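Local coordinates for protein FACT-Spt16 (Cicer arietinum, PDB 5CE6) that probably binds histones H3-H4 as the N-terminal domain of Spt16, a subunit of the histone chaperone FACT that acts in transcription, at residues A35-W40 against K92-L97; S70-L75 against G380-E385; A210-S215 against K246-P251. One frame throughout, in Å; residues are numbered along the deposited sequence. Where two conformers were deposited one is given.

Contact 1: residues A35-W40 against K92-L97; sequences AFYSHW and KQIHVL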
ATOM      1  N   ALA A  35     -13.561   1.157  17.538  1.00 21.72           N
ATOM      2  CA  ALA A  35     -13.226   2.222  16.597  1.00 22.51           C
ATOM      3  C   ALA A  35     -14.049   2.094  15.321  1.00 24.54           C
ATOM      4  O   ALA A  35     -14.601   3.077  14.830  1.00 20.84           O
ATOM      5  CB  ALA A  35     -11.740   2.206  16.276  1.00 26.16           C
ATOM      6  N   PHE A  36     -14.131   0.868  14.804  1.00 19.77           N
ATOM      7  CA  PHE A  36     -14.932   0.559  13.622  1.00 20.07           C
ATOM      8  C   PHE A  36     -16.421   0.891  13.844  1.00 18.91           C
ATOM      9  O   PHE A  36     -17.006   1.656  13.075  1.00 19.50           O
ATOM     10  CB  PHE A  36     -14.737  -0.929  13.259  1.00 17.37           C
ATOM     11  CG  PHE A  36     -15.589  -1.413  12.113  1.00 20.28           C
ATOM     12  CD1 PHE A  36     -15.952  -0.570  11.072  1.00 22.21           C
ATOM     13  CD2 PHE A  36     -16.032  -2.729  12.087  1.00 27.50           C
ATOM     14  CE1 PHE A  36     -16.735  -1.030  10.023  1.00 24.22           C
ATOM     15  CE2 PHE A  36     -16.811  -3.198  11.039  1.00 24.71           C
ATOM     16  CZ  PHE A  36     -17.164  -2.350  10.009  1.00 27.03           C
ATOM     17  N   TYR A  37     -17.040   0.318  14.875  1.00 18.25           N
ATOM     18  CA  TYR A  37     -18.462   0.574  15.116  1.00 19.35           C
ATOM     19  C   TYR A  37     -18.773   2.055  15.371  1.00 23.70           C
ATOM     20  O   TYR A  37     -19.812   2.560  14.938  1.00 23.34           O
ATOM     21  CB  TYR A  37     -19.009  -0.303  16.251  1.00 19.00           C
ATOM     22  CG  TYR A  37     -19.540  -1.624  15.758  1.00 19.05           C
ATOM     23  CD1 TYR A  37     -18.688  -2.578  15.223  1.00 26.80           C
ATOM     24  CD2 TYR A  37     -20.894  -1.903  15.809  1.00 20.10           C
ATOM     25  CE1 TYR A  37     -19.171  -3.791  14.755  1.00 23.43           C
ATOM     26  CE2 TYR A  37     -21.394  -3.120  15.349  1.00 23.46           C
ATOM     27  CZ  TYR A  37     -20.521  -4.051  14.820  1.00 21.61           C
ATOM     28  OH  TYR A  37     -21.000  -5.257  14.359  1.00 22.14           O
ATOM     29  N   SER A  38     -17.868   2.742  16.059  1.00 24.36           N
ATOM     30  CA  SER A  38     -18.021   4.174  16.305  1.00 21.65           C
ATOM     31  C   SER A  38     -17.995   4.975  15.009  1.00 22.68           C
ATOM     32  O   SER A  38     -18.865   5.817  14.770  1.00 29.53           O
ATOM     33  CB  SER A  38     -16.918   4.672  17.238  1.00 27.00           C
ATOM     34  OG  SER A  38     -17.155   4.235  18.564  1.00 36.08           O
ATOM     35  N   HIS A  39     -16.996   4.696  14.179  1.00 19.66           N
ATOM     36  CA  HIS A  39     -16.785   5.424  12.929  1.00 16.76           C
ATOM     37  C   HIS A  39     -17.955   5.150  11.997  1.00 22.48           C
ATOM     38  O   HIS A  39     -18.493   6.064  11.358  1.00 22.68           O
ATOM     39  CB  HIS A  39     -15.468   4.985  12.290  1.00 22.33           C
ATOM     40  CG  HIS A  39     -14.988   5.888  11.198  1.00 30.91           C
ATOM     41  ND1 HIS A  39     -15.504   5.849   9.919  1.00 31.69           N
ATOM     42  CD2 HIS A  39     -14.024   6.839  11.184  1.00 28.56           C
ATOM     43  CE1 HIS A  39     -14.886   6.744   9.169  1.00 35.84           C
ATOM     44  NE2 HIS A  39     -13.983   7.362   9.915  1.00 27.10           N
ATOM     45  N   TRP A  40     -18.355   3.880  11.947  1.00 22.06           N
ATOM     46  CA  TRP A  40     -19.483   3.441  11.145  1.00 22.92           C
ATOM     47  C   TRP A  40     -20.719   4.243  11.541  1.00 24.71           C
ATOM     48  O   TRP A  40     -21.437   4.761  10.688  1.00 28.18           O
ATOM     49  CB  TRP A  40     -19.706   1.941  11.375  1.00 22.80           C
ATOM     50  CG  TRP A  40     -20.808   1.322  10.590  1.00 23.81           C
ATOM     51  CD1 TRP A  40     -21.525   1.886   9.573  1.00 23.92           C
ATOM     52  CD2 TRP A  40     -21.330  -0.000  10.760  1.00 22.66           C
ATOM     53  NE1 TRP A  40     -22.468   0.995   9.107  1.00 26.86           N
ATOM     54  CE2 TRP A  40     -22.365  -0.174   9.822  1.00 25.15           C
ATOM     55  CE3 TRP A  40     -21.022  -1.056  11.627  1.00 25.73           C
ATOM     56  CZ2 TRP A  40     -23.090  -1.361   9.712  1.00 26.30           C
ATOM     57  CZ3 TRP A  40     -21.742  -2.237  11.519  1.00 21.72           C
ATOM     58  CH2 TRP A  40     -22.766  -2.379  10.574  1.00 29.55           C
ATOM     59  N   LYS A  92     -25.996  -5.625  16.156  1.00 31.60           N
ATOM     60  CA  LYS A  92     -25.939  -6.417  17.382  1.00 29.71           C
ATOM     61  C   LYS A  92     -25.205  -7.745  17.235  1.00 28.40           C
ATOM     62  O   LYS A  92     -24.993  -8.447  18.221  1.00 25.44           O
ATOM     63  CB  LYS A  92     -27.352  -6.671  17.906  1.00 39.84           C
ATOM     64  CG  LYS A  92     -28.142  -5.401  18.155  1.00 46.80           C
ATOM     65  CD  LYS A  92     -27.420  -4.507  19.149  1.00 48.05           C
ATOM     66  CE  LYS A  92     -27.317  -5.173  20.514  1.00 56.87           C
ATOM     67  NZ  LYS A  92     -26.381  -4.441  21.420  1.00 61.74           N
ATOM     68  N   GLN A  93     -24.831  -8.096  16.007  1.00 26.04           N
ATOM     69  CA  GLN A  93     -24.170  -9.373  15.752  1.00 28.83           C
ATOM     70  C   GLN A  93     -23.036  -9.248  14.743  1.00 27.98           C
ATOM     71  O   GLN A  93     -23.003  -8.313  13.941  1.00 25.52           O
ATOM     72  CB  GLN A  93     -25.174 -10.404  15.224  1.00 28.76           C
ATOM     73  CG  GLN A  93     -26.382 -10.646  16.116  1.00 26.41           C
ATOM     74  CD  GLN A  93     -27.310 -11.703  15.554  1.00 40.37           C
ATOM     75  OE1 GLN A  93     -27.798 -11.583  14.430  1.00 36.89           O
ATOM     76  NE2 GLN A  93     -27.551 -12.751  16.332  1.00 43.19           N
ATOM     77  N   ILE A  94     -22.104 -10.197  14.790  1.00 22.06           N
ATOM     78  CA  ILE A  94     -21.126 -10.363  13.716  1.00 20.98           C
ATOM     79  C   ILE A  94     -21.213 -11.813  13.270  1.00 25.28           C
ATOM     80  O   ILE A  94     -20.987 -12.712  14.068  1.00 21.91           O
ATOM     81  CB  ILE A  94     -19.697 -10.078  14.188  1.00 20.01           C
ATOM     82  CG1 ILE A  94     -19.597  -8.650  14.736  1.00 23.01           C
ATOM     83  CG2 ILE A  94     -18.701 -10.254  13.033  1.00 18.97           C
ATOM     84  CD1 ILE A  94     -18.207  -8.253  15.192  1.00 21.58           C
ATOM     85  N   HIS A  95     -21.553 -12.035  12.006  1.00 21.40           N
ATOM     86  CA  HIS A  95     -21.660 -13.387  11.481  1.00 21.93           C
ATOM     87  C   HIS A  95     -20.410 -13.739  10.701  1.00 20.95           C
ATOM     88  O   HIS A  95     -19.922 -12.936   9.918  1.00 20.86           O
ATOM     89  CB  HIS A  95     -22.891 -13.506  10.586  1.00 22.76           C
ATOM     90  CG  HIS A  95     -24.181 -13.368  11.325  1.00 23.97           C
ATOM     91  ND1 HIS A  95     -24.925 -14.455  11.737  1.00 25.22           N
ATOM     92  CD2 HIS A  95     -24.865 -12.272  11.728  1.00 26.34           C
ATOM     93  CE1 HIS A  95     -26.008 -14.032  12.362  1.00 31.90           C
ATOM     94  NE2 HIS A  95     -25.995 -12.709  12.370  1.00 28.81           N
ATOM     95  N   VAL A  96     -19.878 -14.932  10.935  1.00 21.23           N
ATOM     96  CA  VAL A  96     -18.700 -15.387  10.220  1.00 20.50           C
ATOM     97  C   VAL A  96     -19.016 -16.725   9.581  1.00 21.35           C
ATOM     98  O   VAL A  96     -19.556 -17.600  10.240  1.00 22.40           O
ATOM     99  CB  VAL A  96     -17.499 -15.543  11.165  1.00 20.08           C
ATOM    100  CG1 VAL A  96     -16.253 -15.913  10.388  1.00 19.48           C
ATOM    101  CG2 VAL A  96     -17.253 -14.242  11.944  1.00 20.12           C
ATOM    102  N   LEU A  97     -18.712 -16.866   8.294  1.00 20.99           N
ATOM    103  CA  LEU A  97     -18.844 -18.153   7.607  1.00 21.80           C
ATOM    104  C   LEU A  97     -17.433 -18.595   7.259  1.00 21.15           C
ATOM    105  O   LEU A  97     -16.742 -17.916   6.503  1.00 20.17           O
ATOM    106  CB  LEU A  97     -19.676 -18.003   6.329  1.00 22.14           C
ATOM    107  CG  LEU A  97     -19.851 -19.256   5.468  1.00 24.71           C
ATOM    108  CD1 LEU A  97     -20.328 -20.415   6.315  1.00 28.89           C
ATOM    109  CD2 LEU A  97     -20.833 -18.985   4.343  1.00 29.08           C
TER

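Contact 2: residues S70-L75 against G380-E385; sequences STALFL and GIEFRE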
ATOM      1  N   SER A  70     -10.368  -6.027   1.967  0.54 17.42           N
ATOM      2  CA  SER A  70     -11.037  -6.971   2.859  0.54 14.54           C
ATOM      3  C   SER A  70     -10.007  -7.726   3.691  0.54 13.86           C
ATOM      4  O   SER A  70     -10.206  -7.961   4.885  0.54 16.02           O
ATOM      5  CB  SER A  70     -11.873  -7.956   2.053  0.54 18.70           C
ATOM      6  OG  SER A  70     -11.077  -8.553   1.052  0.54 15.03           O
ATOM      7  N   THR A  71      -8.906  -8.115   3.052  1.00 15.91           N
ATOM      8  CA  THR A  71      -7.820  -8.778   3.766  1.00 13.48           C
ATOM      9  C   THR A  71      -7.249  -7.843   4.825  1.00 18.50           C
ATOM     10  O   THR A  71      -6.997  -8.242   5.962  1.00 15.29           O
ATOM     11  CB  THR A  71      -6.717  -9.231   2.808  1.00 16.65           C
ATOM     12  OG1 THR A  71      -7.225 -10.289   1.981  1.00 17.14           O
ATOM     13  CG2 THR A  71      -5.509  -9.747   3.583  1.00 19.68           C
ATOM     14  N   ALA A  72      -7.082  -6.584   4.449  1.00 16.45           N
ATOM     15  CA  ALA A  72      -6.590  -5.584   5.387  1.00 11.25           C
ATOM     16  C   ALA A  72      -7.468  -5.457   6.633  1.00 16.41           C
ATOM     17  O   ALA A  72      -6.955  -5.301   7.742  1.00 12.45           O
ATOM     18  CB  ALA A  72      -6.438  -4.238   4.689  1.00 14.72           C
ATOM     19  N   LEU A  73      -8.786  -5.527   6.463  1.00 18.09           N
ATOM     20  CA  LEU A  73      -9.679  -5.463   7.619  1.00 19.43           C
ATOM     21  C   LEU A  73      -9.457  -6.637   8.571  1.00 17.33           C
ATOM     22  O   LEU A  73      -9.367  -6.442   9.786  1.00 16.14           O
ATOM     23  CB  LEU A  73     -11.150  -5.380   7.199  1.00 16.53           C
ATOM     24  CG  LEU A  73     -12.110  -5.289   8.385  1.00 19.17           C
ATOM     25  CD1 LEU A  73     -11.854  -4.033   9.201  1.00 15.94           C
ATOM     26  CD2 LEU A  73     -13.567  -5.365   7.944  1.00 19.01           C
ATOM     27  N   PHE A  74      -9.384  -7.854   8.027  1.00 16.75           N
ATOM     28  CA  PHE A  74      -9.072  -9.014   8.856  1.00 16.66           C
ATOM     29  C   PHE A  74      -7.742  -8.872   9.590  1.00 15.14           C
ATOM     30  O   PHE A  74      -7.662  -9.176  10.771  1.00 16.13           O
ATOM     31  CB  PHE A  74      -9.074 -10.308   8.039  1.00 13.96           C
ATOM     32  CG  PHE A  74     -10.439 -10.868   7.786  1.00 18.23           C
ATOM     33  CD1 PHE A  74     -11.072 -11.643   8.753  1.00 25.77           C
ATOM     34  CD2 PHE A  74     -11.070 -10.665   6.575  1.00 27.35           C
ATOM     35  CE1 PHE A  74     -12.331 -12.182   8.521  1.00 24.17           C
ATOM     36  CE2 PHE A  74     -12.328 -11.207   6.326  1.00 30.54           C
ATOM     37  CZ  PHE A  74     -12.958 -11.964   7.296  1.00 29.96           C
ATOM     38  N   LEU A  75      -6.702  -8.420   8.889  1.00 16.98           N
ATOM     39  CA  LEU A  75      -5.402  -8.190   9.519  1.00 17.53           C
ATOM     40  C   LEU A  75      -5.479  -7.110  10.598  1.00 18.10           C
ATOM     41  O   LEU A  75      -4.890  -7.240  11.678  1.00 20.54           O
ATOM     42  CB  LEU A  75      -4.361  -7.801   8.450  1.00 15.58           C
ATOM     43  CG  LEU A  75      -3.914  -8.969   7.567  1.00 17.47           C
ATOM     44  CD1 LEU A  75      -3.157  -8.469   6.347  1.00 21.38           C
ATOM     45  CD2 LEU A  75      -3.034  -9.914   8.363  1.00 21.97           C
ATOM     46  N   GLY A 380      -0.076   1.493   4.438  1.00  9.64           N
ATOM     47  CA  GLY A 380      -0.209   0.853   5.744  1.00 11.88           C
ATOM     48  C   GLY A 380      -0.257  -0.647   5.544  1.00  9.89           C
ATOM     49  O   GLY A 380       0.617  -1.230   4.894  1.00 11.13           O
ATOM     50  N   ILE A 381      -1.288  -1.294   6.082  1.00  9.79           N
ATOM     51  CA  ILE A 381      -1.512  -2.692   5.745  1.00  8.29           C
ATOM     52  C   ILE A 381      -1.640  -2.881   4.227  1.00  8.86           C
ATOM     53  O   ILE A 381      -1.084  -3.823   3.652  1.00 13.22           O
ATOM     54  CB  ILE A 381      -2.744  -3.240   6.481  1.00 10.44           C
ATOM     55  CG1 ILE A 381      -2.563  -3.036   7.980  1.00 13.99           C
ATOM     56  CG2 ILE A 381      -2.948  -4.705   6.151  1.00 14.06           C
ATOM     57  CD1 ILE A 381      -3.765  -3.505   8.833  1.00 14.87           C
ATOM     58  N   GLU A 382      -2.389  -1.992   3.586  1.00 10.40           N
ATOM     59  CA  GLU A 382      -2.448  -1.940   2.133  1.00 10.88           C
ATOM     60  C   GLU A 382      -1.234  -1.193   1.611  1.00 11.51           C
ATOM     61  O   GLU A 382      -0.865  -0.140   2.136  1.00 10.77           O
ATOM     62  CB  GLU A 382      -3.701  -1.197   1.678  1.00 10.37           C
ATOM     63  CG  GLU A 382      -5.020  -1.787   2.196  1.00 14.00           C
ATOM     64  CD  GLU A 382      -6.158  -0.816   2.030  1.00 19.08           C
ATOM     65  OE1 GLU A 382      -6.319   0.073   2.900  1.00 17.02           O
ATOM     66  OE2 GLU A 382      -6.861  -0.913   1.009  1.00 22.93           O
ATOM     67  N   PHE A 383      -0.622  -1.710   0.555  1.00 10.99           N
ATOM     68  CA  PHE A 383       0.485  -0.975  -0.042  1.00 11.70           C
ATOM     69  C   PHE A 383       0.020   0.360  -0.637  1.00 13.97           C
ATOM     70  O   PHE A 383       0.733   1.378  -0.600  1.00 12.46           O
ATOM     71  CB  PHE A 383       1.175  -1.817  -1.114  1.00 12.05           C
ATOM     72  CG  PHE A 383       2.371  -1.138  -1.688  1.00 10.37           C
ATOM     73  CD1 PHE A 383       3.557  -1.079  -0.963  1.00 11.61           C
ATOM     74  CD2 PHE A 383       2.298  -0.529  -2.927  1.00 15.59           C
ATOM     75  CE1 PHE A 383       4.660  -0.400  -1.469  1.00 12.05           C
ATOM     76  CE2 PHE A 383       3.390   0.136  -3.445  1.00 17.09           C
ATOM     77  CZ  PHE A 383       4.572   0.191  -2.723  1.00 11.68           C
ATOM     78  N   ARG A 384      -1.184   0.347  -1.199  1.00 12.45           N
ATOM     79  CA  ARG A 384      -1.743   1.526  -1.808  1.00  8.75           C
ATOM     80  C   ARG A 384      -3.116   1.844  -1.215  1.00 15.83           C
ATOM     81  O   ARG A 384      -4.097   1.142  -1.478  1.00 17.30           O
ATOM     82  CB  ARG A 384      -1.848   1.272  -3.310  1.00 15.39           C
ATOM     83  CG  ARG A 384      -2.132   2.457  -4.154  1.00 25.08           C
ATOM     84  CD  ARG A 384      -1.996   2.058  -5.614  1.00 25.93           C
ATOM     85  NE  ARG A 384      -2.494   3.106  -6.484  1.00 34.94           N
ATOM     86  CZ  ARG A 384      -1.741   4.099  -6.941  1.00 33.00           C
ATOM     87  NH1 ARG A 384      -0.456   4.154  -6.610  1.00 28.70           N
ATOM     88  NH2 ARG A 384      -2.271   5.025  -7.727  1.00 44.01           N
ATOM     89  N   GLU A 385      -3.174   2.891  -0.398  1.00 13.92           N
ATOM     90  CA  GLU A 385      -4.440   3.402   0.115  1.00 17.27           C
ATOM     91  C   GLU A 385      -5.026   4.401  -0.892  1.00 20.88           C
ATOM     92  O   GLU A 385      -4.658   5.577  -0.921  1.00 24.30           O
ATOM     93  CB  GLU A 385      -4.237   4.029   1.496  1.00 14.15           C
ATOM     94  CG  GLU A 385      -3.687   3.011   2.505  1.00 14.03           C
ATOM     95  CD  GLU A 385      -3.467   3.580   3.895  1.00 11.00           C
ATOM     96  OE1 GLU A 385      -3.641   4.804   4.093  1.00 14.36           O
ATOM     97  OE2 GLU A 385      -3.106   2.797   4.796  1.00 15.17           O
TER

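Contact 3: residues A210-S215 against K246-P251; sequences AYLTGS and KVILDP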
ATOM      1  N   ALA A 210      10.209   0.375   7.089  1.00 12.02           N
ATOM      2  CA  ALA A 210      10.946   1.393   6.340  1.00 12.35           C
ATOM      3  C   ALA A 210      12.444   1.372   6.614  1.00 15.22           C
ATOM      4  O   ALA A 210      13.243   1.658   5.718  1.00 11.97           O
ATOM      5  CB  ALA A 210      10.377   2.778   6.620  1.00 10.20           C
ATOM      6  N   TYR A 211      12.827   1.082   7.857  1.00 15.14           N
ATOM      7  CA  TYR A 211      14.242   0.940   8.189  1.00 17.74           C
ATOM      8  C   TYR A 211      14.886  -0.174   7.363  1.00 16.14           C
ATOM      9  O   TYR A 211      15.970   0.002   6.800  1.00 13.89           O
ATOM     10  CB  TYR A 211      14.437   0.665   9.684  1.00 19.88           C
ATOM     11  CG  TYR A 211      15.886   0.742  10.119  1.00 29.14           C
ATOM     12  CD1 TYR A 211      16.461   1.960  10.460  1.00 42.58           C
ATOM     13  CD2 TYR A 211      16.682  -0.398  10.172  1.00 36.79           C
ATOM     14  CE1 TYR A 211      17.787   2.044  10.853  1.00 50.44           C
ATOM     15  CE2 TYR A 211      18.011  -0.327  10.562  1.00 43.84           C
ATOM     16  CZ  TYR A 211      18.557   0.898  10.898  1.00 52.35           C
ATOM     17  OH  TYR A 211      19.874   0.981  11.288  1.00 58.56           O
ATOM     18  N   LEU A 212      14.216  -1.320   7.287  1.00 16.81           N
ATOM     19  CA  LEU A 212      14.709  -2.436   6.483  1.00 15.51           C
ATOM     20  C   LEU A 212      14.752  -2.057   5.008  1.00 12.64           C
ATOM     21  O   LEU A 212      15.747  -2.305   4.321  1.00 17.61           O
ATOM     22  CB  LEU A 212      13.826  -3.666   6.683  1.00 12.46           C
ATOM     23  CG  LEU A 212      14.112  -4.858   5.767  1.00 19.05           C
ATOM     24  CD1 LEU A 212      15.549  -5.303   5.930  1.00 16.25           C
ATOM     25  CD2 LEU A 212      13.168  -5.997   6.096  1.00 17.91           C
ATOM     26  N   THR A 213      13.666  -1.457   4.528  1.00 10.81           N
ATOM     27  CA  THR A 213      13.586  -0.997   3.138  1.00 11.42           C
ATOM     28  C   THR A 213      14.766  -0.096   2.782  1.00 12.86           C
ATOM     29  O   THR A 213      15.444  -0.290   1.758  1.00 14.08           O
ATOM     30  CB  THR A 213      12.270  -0.245   2.908  1.00 11.16           C
ATOM     31  OG1 THR A 213      11.178  -1.170   3.020  1.00 12.80           O
ATOM     32  CG2 THR A 213      12.228   0.409   1.529  1.00  9.50           C
ATOM     33  N   GLY A 214      15.020   0.889   3.635  1.00  9.95           N
ATOM     34  CA  GLY A 214      16.122   1.804   3.413  1.00 10.92           C
ATOM     35  C   GLY A 214      17.471   1.120   3.512  1.00 13.77           C
ATOM     36  O   GLY A 214      18.389   1.420   2.733  1.00 13.56           O
ATOM     37  N   SER A 215      17.594   0.201   4.467  1.00 14.47           N
ATOM     38  CA  SER A 215      18.843  -0.525   4.671  1.00 16.78           C
ATOM     39  C   SER A 215      19.174  -1.384   3.456  1.00 15.25           C
ATOM     40  O   SER A 215      20.339  -1.498   3.060  1.00 20.62           O
ATOM     41  CB  SER A 215      18.765  -1.414   5.912  1.00 28.15           C
ATOM     42  OG  SER A 215      18.429  -0.662   7.056  1.00 41.16           O
ATOM     43  N   LYS A 246      15.849 -11.724  -1.677  1.00 19.02           N
ATOM     44  CA  LYS A 246      16.543 -12.576  -0.717  1.00 20.17           C
ATOM     45  C   LYS A 246      17.063 -11.790   0.480  1.00 23.71           C
ATOM     46  O   LYS A 246      17.029 -12.270   1.613  1.00 22.57           O
ATOM     47  CB  LYS A 246      17.702 -13.303  -1.391  1.00 21.82           C
ATOM     48  CG  LYS A 246      17.256 -14.325  -2.402  1.00 30.07           C
ATOM     49  CD  LYS A 246      18.395 -15.267  -2.761  1.00 39.33           C
ATOM     50  CE  LYS A 246      18.917 -15.020  -4.164  1.00 47.73           C
ATOM     51  NZ  LYS A 246      20.026 -15.966  -4.514  1.00 51.13           N
ATOM     52  N   VAL A 247      17.548 -10.584   0.219  1.00 20.13           N
ATOM     53  CA  VAL A 247      18.085  -9.737   1.282  1.00 17.93           C
ATOM     54  C   VAL A 247      16.967  -9.212   2.187  1.00 17.63           C
ATOM     55  O   VAL A 247      17.132  -9.122   3.406  1.00 21.72           O
ATOM     56  CB  VAL A 247      18.913  -8.577   0.697  1.00 23.47           C
ATOM     57  CG1 VAL A 247      19.353  -7.645   1.788  1.00 23.58           C
ATOM     58  CG2 VAL A 247      20.130  -9.119  -0.044  1.00 26.51           C
ATOM     59  N   ILE A 248      15.832  -8.861   1.593  1.00 15.05           N
ATOM     60  CA  ILE A 248      14.675  -8.430   2.378  1.00 19.39           C
ATOM     61  C   ILE A 248      14.219  -9.536   3.325  1.00 26.85           C
ATOM     62  O   ILE A 248      14.022  -9.296   4.521  1.00 22.94           O
ATOM     63  CB  ILE A 248      13.500  -8.003   1.477  1.00 17.25           C
ATOM     64  CG1 ILE A 248      13.870  -6.755   0.672  1.00 15.76           C
ATOM     65  CG2 ILE A 248      12.259  -7.718   2.302  1.00 21.09           C
ATOM     66  CD1 ILE A 248      12.885  -6.460  -0.424  1.00 21.72           C
ATOM     67  N   LEU A 249      14.088 -10.750   2.790  1.00 23.35           N
ATOM     68  CA  LEU A 249      13.575 -11.893   3.552  1.00 23.86           C
ATOM     69  C   LEU A 249      14.587 -12.467   4.542  1.00 31.82           C
ATOM     70  O   LEU A 249      14.223 -13.214   5.454  1.00 33.72           O
ATOM     71  CB  LEU A 249      13.061 -12.979   2.602  1.00 19.27           C
ATOM     72  CG  LEU A 249      11.915 -12.526   1.694  1.00 23.48           C
ATOM     73  CD1 LEU A 249      11.486 -13.638   0.765  1.00 31.03           C
ATOM     74  CD2 LEU A 249      10.726 -12.037   2.504  1.00 27.45           C
ATOM     75  N   ASP A 250      15.856 -12.127   4.360  1.00 29.22           N
ATOM     76  CA  ASP A 250      16.859 -12.410   5.374  1.00 37.57           C
ATOM     77  C   ASP A 250      17.591 -11.123   5.722  1.00 36.41           C
ATOM     78  O   ASP A 250      18.764 -10.962   5.386  1.00 37.84           O
ATOM     79  CB  ASP A 250      17.844 -13.477   4.902  1.00 43.46           C
ATOM     80  CG  ASP A 250      18.791 -13.911   6.000  1.00 55.02           C
ATOM     81  OD1 ASP A 250      18.467 -13.681   7.186  1.00 60.49           O
ATOM     82  OD2 ASP A 250      19.858 -14.473   5.677  1.00 52.19           O
ATOM     83  N   PRO A 251      16.897 -10.202   6.415  1.00 35.96           N
ATOM     84  CA  PRO A 251      17.408  -8.863   6.726  1.00 36.34           C
ATOM     85  C   PRO A 251      18.756  -8.897   7.441  1.00 40.06           C
ATOM     86  O   PRO A 251      19.455  -7.885   7.490  1.00 38.18           O
ATOM     87  CB  PRO A 251      16.324  -8.281   7.638  1.00 33.62           C
ATOM     88  CG  PRO A 251      15.576  -9.440   8.160  1.00 37.68           C
ATOM     89  CD  PRO A 251      15.597 -10.449   7.063  1.00 33.58           C
TER

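Contact 1: residues A35-W40 against K92-L97
The Spt16 N-terminal lobe lays helix 26-42 over its mixed sheet, and here Tyr37 on the helix reaches the start of strand 93-98 at Gln93 and Ile94. Only the phenol oxygen makes the crossing. Tyr37 OH lies 3.7 Å from Ile94 CG1 and grazes its CD1 at 4.2 Å. The ring is sent across by a chi1 of -90°, well off the usual -60°, and Trp40 CZ3, one turn on, sits 3.9 Å above the plane of the Tyr37 ring toward its rim. From the strand, Ile94 turns CG1 beside its own backbone N (chi1 -58°), which brings the CG1 methylene in front of the hydroxyl. Tyr37 OH also stands 3.7 Å from Gln93 O, too far for a bond; its proton goes instead to Thr90 O, in the turn between strands 85-89 and 93-98. Phe89 touches both Tyr37 and Ile94. Meanwhile the Gln93 and His95 side chains touch helix 133-145, with His95 NE2 donating to Gln93 OE1 at 3.0 Å from above the amide plane. Helices touching the two faces of a mixed sheet are the layout of an alpha/beta sandwich, as expected for this AMP_N-like lobe.

Contact 2: residues S70-L75 against G380-E385
Ala72 on helix 69-78 sets its methyl against two consecutive side chains of the loop, Ile381 and Glu382. Ala72 CB is 3.8 Å from Ile381 CG2 and equally 3.8 Å from Glu382 CG, so a branched aliphatic group and the methylene of an acid share one small methyl. Ile381 CG2 does double duty: one helical turn on, Leu75 CD1 meets it at 3.8 Å, and the methyl thus rests across Ala72 and Leu75 on the same side of the helix. With chi1 at -56°, Ile381 CG1 stands beside the backbone N, and this branch also reaches the helix, its CD1 coming to 3.8 Å from the backbone oxygen Ala72 O. Glu382 runs extended beyond CG (chi2 165°), carrying its carboxylate past the methyl to a salt bridge between OE2 and Lys69 NZ, just ahead of the segment. Phe195 of helix 188-196 packs on both Ala72 and Glu382.

Farther out, backbone hydrogen bonds hold the loop within its own lobe: Gly380 N donates to Glu382 O at 2.9 Å, and others link Gly380 to Cys310 and Glu385 to Gly378. Glu385 OE2 adds a salt bridge to Lys198 NZ. The contact is a buried seam between the two lobes, in keeping with the architecture of aminopeptidase P and creatinase relatives, where an AMP_N-like domain abuts a pita-bread domain.

Contact 3: residues A210-S215 against K246-P251
Leu212, on the long helix 200-230, is the one side chain of its segment that reaches 246-251, where Ile248 and Pro251 receive it. Its CB points at the partner segment. From there Leu212 CG lies anti to the backbone N (chi1 172°) and stays short of touching, 4.5 Å from Pro251 CB. Leu212 CD1 presses on the proline ring: it is 3.5 Å from Pro251 CB, a snug fit, and 4.1 Å from Pro251 CA. Leu212 CD2 turns toward the end of helix 237-249, where it rests 3.8 Å from the carbonyl oxygen Ile248 O and makes a looser approach to Ile248 CG2 at 4.3 Å. The same Leu212 CD2 lies 4.2 Å from Pro251 CB, so both methyls touch the proline. Pro251 is within reach because the chain leaves helical geometry at Asp250, bringing the ring round to Leu212.

The leucine does not stand alone. Cys256 touches both Leu212 and Pro251, while Val263 and Ala304, from strands 263-265 and 296-306, touch both Leu212 and Ile248. Val247 extends the junction along the long helix by packing on Val216 and Phe220. Within segment 210-215, Ser215 OG donates to Tyr211 O at 2.6 Å, on the face of that carbonyl plane opposite the one used by Ser215 N.

No hydrogen bond spans the two segments. The side-chain contacts are apolar, with CD2 also lying against the peptide oxygen of Ile248, and all three residues are buried, so shape and exclusion of water, more than polar pairing, should hold the two helices together here.

In the fold
Contact 1 lies inside the N-terminal lobe, contact 3 inside the M24-like lobe, and contact 2 joins the lobes. Their centres are about 17 Å apart for contacts 1 and 2, about 20 Å for contacts 2 and 3, and about 36 Å for contacts 1 and 3; none touches another. Along the chain the segments of contacts 1 and 2 alternate, contact 1 closes before contact 3 opens, and contact 3 is nested within the long excursion that contact 2 closes. Strand 85-89 offers a direct tie: Phe89, which lines contact 1, also touches Leu73 on the helix of contact 2. Contact 2 thus closes the chain across the interface of the N-terminal and M24-like lobes.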